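Local coordinates for protein CyaB (Pseudomonas aeruginosa, PDB 3R5G) that probably makes cyclic AMP from ATP, as an adenylyl cyclase of the membrane, of which this chain is the catalytic domain, at residues 118-123 and 133-138. Numbering follows the deposited sequence.
Sequences YCTVGN and TIIGRE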
ATOM      1  N   TYR A 118      -8.379 -15.678   8.562  1.00 14.33           N
ATOM      2  CA  TYR A 118      -8.878 -14.768   9.597  1.00 14.61           C
ATOM      3  C   TYR A 118      -8.152 -13.504   9.639  1.00 13.38           C
ATOM      4  O   TYR A 118      -6.921 -13.445   9.654  1.00 15.95           O
ATOM      5  CB  TYR A 118      -8.772 -15.522  10.978  1.00 14.24           C
ATOM      6  CG  TYR A 118      -9.873 -16.567  11.075  1.00 15.01           C
ATOM      7  CD1 TYR A 118     -11.191 -16.239  11.544  1.00 15.32           C
ATOM      8  CD2 TYR A 118      -9.659 -17.883  10.731  1.00 18.32           C
ATOM      9  CE1 TYR A 118     -12.236 -17.198  11.586  1.00 18.05           C
ATOM     10  CE2 TYR A 118     -10.678 -18.814  10.835  1.00 16.82           C
ATOM     11  CZ  TYR A 118     -11.952 -18.463  11.240  1.00 16.37           C
ATOM     12  OH  TYR A 118     -12.962 -19.444  11.311  1.00 25.62           O
ATOM     13  N   CYS A 119      -8.916 -12.403   9.658  1.00 15.95           N
ATOM     14  CA  CYS A 119      -8.400 -11.044   9.638  1.00 15.61           C
ATOM     15  C   CYS A 119      -9.033 -10.218  10.741  1.00 15.84           C
ATOM     16  O   CYS A 119     -10.068 -10.584  11.192  1.00 17.42           O
ATOM     17  CB  CYS A 119      -8.773 -10.336   8.308  1.00 16.37           C
ATOM     18  SG  CYS A 119      -8.057 -11.126   6.834  1.00 16.35           S
ATOM     19  N   THR A 120      -8.395  -9.139  11.147  1.00 14.67           N
ATOM     20  CA  THR A 120      -9.002  -8.207  12.145  1.00 16.01           C
ATOM     21  C   THR A 120      -9.609  -7.055  11.389  1.00 17.15           C
ATOM     22  O   THR A 120      -8.949  -6.352  10.561  1.00 16.47           O
ATOM     23  CB  THR A 120      -7.932  -7.696  13.109  1.00 18.61           C
ATOM     24  OG1 THR A 120      -7.278  -8.807  13.725  1.00 20.23           O
ATOM     25  CG2 THR A 120      -8.522  -6.681  14.094  1.00 20.89           C
ATOM     26  N   VAL A 121     -10.892  -6.772  11.675  1.00 18.86           N
ATOM     27  CA  VAL A 121     -11.605  -5.690  10.960  1.00 19.48           C
ATOM     28  C   VAL A 121     -12.136  -4.647  11.933  1.00 20.48           C
ATOM     29  O   VAL A 121     -12.644  -5.016  12.977  1.00 23.63           O
ATOM     30  CB  VAL A 121     -12.929  -6.110  10.238  1.00 23.47           C
ATOM     31  CG1 VAL A 121     -13.275  -5.102   9.032  1.00 22.01           C
ATOM     32  CG2 VAL A 121     -12.866  -7.556   9.887  1.00 23.42           C
ATOM     33  N   GLY A 122     -12.000  -3.406  11.604  1.00 21.38           N
ATOM     34  CA  GLY A 122     -12.346  -2.388  12.631  1.00 22.29           C
ATOM     35  C   GLY A 122     -12.147  -1.023  12.108  1.00 20.78           C
ATOM     36  O   GLY A 122     -11.813  -0.804  10.946  1.00 21.27           O
ATOM     37  N   ASN A 123     -12.333  -0.016  12.995  1.00 20.85           N
ATOM     38  CA  ASN A 123     -12.066   1.324  12.613  1.00 21.20           C
ATOM     39  C   ASN A 123     -10.688   1.709  13.124  1.00 21.37           C
ATOM     40  O   ASN A 123     -10.428   1.662  14.338  1.00 25.49           O
ATOM     41  CB  ASN A 123     -13.124   2.302  13.212  1.00 21.92           C
ATOM     42  CG  ASN A 123     -14.473   2.005  12.695  1.00 26.65           C
ATOM     43  OD1 ASN A 123     -14.737   2.178  11.492  1.00 32.57           O
ATOM     44  ND2 ASN A 123     -15.354   1.540  13.577  1.00 32.73           N
ATOM     45  N   THR A 133     -11.522  -0.783   8.062  1.00 19.58           N
ATOM     46  CA  THR A 133     -10.543  -1.499   7.179  1.00 19.90           C
ATOM     47  C   THR A 133     -10.081  -2.750   7.897  1.00 16.40           C
ATOM     48  O   THR A 133     -10.641  -3.133   8.918  1.00 15.78           O
ATOM     49  CB  THR A 133      -9.425  -0.562   6.757  1.00 20.39           C
ATOM     50  OG1 THR A 133      -8.474  -1.204   5.854  1.00 21.82           O
ATOM     51  CG2 THR A 133      -8.712  -0.011   8.003  1.00 23.55           C
ATOM     52  N   ILE A 134      -9.092  -3.481   7.348  1.00 16.05           N
ATOM     53  CA  ILE A 134      -8.693  -4.784   7.874  1.00 14.44           C
ATOM     54  C   ILE A 134      -7.185  -4.817   7.924  1.00 14.13           C
ATOM     55  O   ILE A 134      -6.478  -4.116   7.132  1.00 16.16           O
ATOM     56  CB  ILE A 134      -9.208  -5.940   6.915  1.00 15.73           C
ATOM     57  CG1 ILE A 134      -8.768  -5.689   5.443  1.00 13.79           C
ATOM     58  CG2 ILE A 134     -10.787  -5.921   6.946  1.00 16.75           C
ATOM     59  CD1 ILE A 134      -9.085  -6.973   4.478  1.00 19.54           C
ATOM     60  N   ILE A 135      -6.724  -5.623   8.871  1.00 13.58           N
ATOM     61  CA  ILE A 135      -5.281  -5.852   9.045  1.00 13.72           C
ATOM     62  C   ILE A 135      -5.018  -7.313   9.430  1.00 13.99           C
ATOM     63  O   ILE A 135      -5.905  -8.042   9.921  1.00 14.91           O
ATOM     64  CB  ILE A 135      -4.740  -4.891  10.130  1.00 17.10           C
ATOM     65  CG1 ILE A 135      -5.368  -5.201  11.495  1.00 17.43           C
ATOM     66  CG2 ILE A 135      -4.882  -3.460   9.776  1.00 17.19           C
ATOM     67  CD1 ILE A 135      -4.801  -4.276  12.710  1.00 21.37           C
ATOM     68  N   GLY A 136      -3.762  -7.776   9.276  1.00 13.97           N
ATOM     69  CA  GLY A 136      -3.400  -9.087   9.722  1.00 14.17           C
ATOM     70  C   GLY A 136      -2.501  -9.760   8.701  1.00 13.95           C
ATOM     71  O   GLY A 136      -2.354  -9.272   7.521  1.00 12.35           O
ATOM     72  N   ARG A 137      -1.816 -10.800   9.143  1.00 14.36           N
ATOM     73  CA  ARG A 137      -0.983 -11.618   8.240  1.00 16.29           C
ATOM     74  C   ARG A 137      -1.678 -12.071   6.960  1.00 13.74           C
ATOM     75  O   ARG A 137      -1.043 -12.146   5.910  1.00 14.10           O
ATOM     76  CB  ARG A 137      -0.421 -12.802   9.034  1.00 17.33           C
ATOM     77  CG  ARG A 137       0.523 -13.714   8.363  1.00 26.68           C
ATOM     78  CD  ARG A 137       1.043 -14.742   9.458  1.00 33.22           C
ATOM     79  NE  ARG A 137       0.093 -15.799   9.832  1.00 44.25           N
ATOM     80  CZ  ARG A 137       0.432 -17.096   9.994  1.00 49.46           C
ATOM     81  NH1 ARG A 137       1.691 -17.508   9.786  1.00 50.20           N
ATOM     82  NH2 ARG A 137      -0.489 -18.003  10.344  1.00 50.21           N
ATOM     83  N   GLU A 138      -2.967 -12.381   7.053  1.00 12.77           N
ATOM     84  CA  GLU A 138      -3.726 -12.919   5.930  1.00 13.29           C
ATOM     85  C   GLU A 138      -4.037 -11.810   4.948  1.00 14.02           C
ATOM     86  O   GLU A 138      -4.095 -12.021   3.722  1.00 13.66           O
ATOM     87  CB  GLU A 138      -5.009 -13.563   6.445  1.00 11.19           C
ATOM     88  CG  GLU A 138      -4.804 -14.804   7.376  1.00 17.43           C
ATOM     89  CD  GLU A 138      -4.191 -16.031   6.784  1.00 20.01           C
ATOM     90  OE1 GLU A 138      -3.935 -16.148   5.618  1.00 18.30           O
ATOM     91  OE2 GLU A 138      -3.870 -16.940   7.598  1.00 25.80           O
TER
HETATM   92  O   HOH W   1      -4.624 -12.047   9.429  1.00 19.28           O
HETATM   93  O   HOH W   2      -6.473 -17.782   8.936  1.00 20.45           O
HETATM   94  O   HOH W   3      -5.086  -9.624  12.797  1.00 33.52           O
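T120 and I135 form a hydrogen-bonded pair in an antiparallel beta hairpin of the class III nucleotidyl cyclase domain. T120 N donates to I135 O at 3.0 Å, and I135 N returns a bond to T120 O. G122 and T133 form a second such pair. Between them, V121 and I134 are a non-hydrogen-bonded pair, and their side chains lie side by side. V121 CG1, anti to its own N (chi1 -156°), meets I134 CG2, the branch anti to its carbonyl carbon, at 3.3 Å, tighter than usual for two carbons. I134 also packs on V12, M63 and F65. T120 and I135 point to the other face, where T120 CB meets I135 CG1 at 3.9 Å. L32 of the second subunit packs on both, so T120 and I135 lie at the contact with that subunit.

Beyond I135 the strand ends and G136 takes the N-cap position of helix 137-148. E138, in the first turn, reaches back to the start of strand 118-124. C119 SG lies 3.9 Å from E138 CB. Chi1 of E138 (-64°) sets CG beside its backbone N, 3.4 Å from Y118 O, and a bend at chi2 turns the carboxylate. Each carboxylate oxygen has a partner: OE1 accepts a hydrogen bond from N115 ND2, while OE2 accepts from a water that Y118 N donates to. A second water bridges the backbones: it donates a hydrogen bond to Y118 O at 2.7 Å and accepts one from E138 N at 2.9 Å.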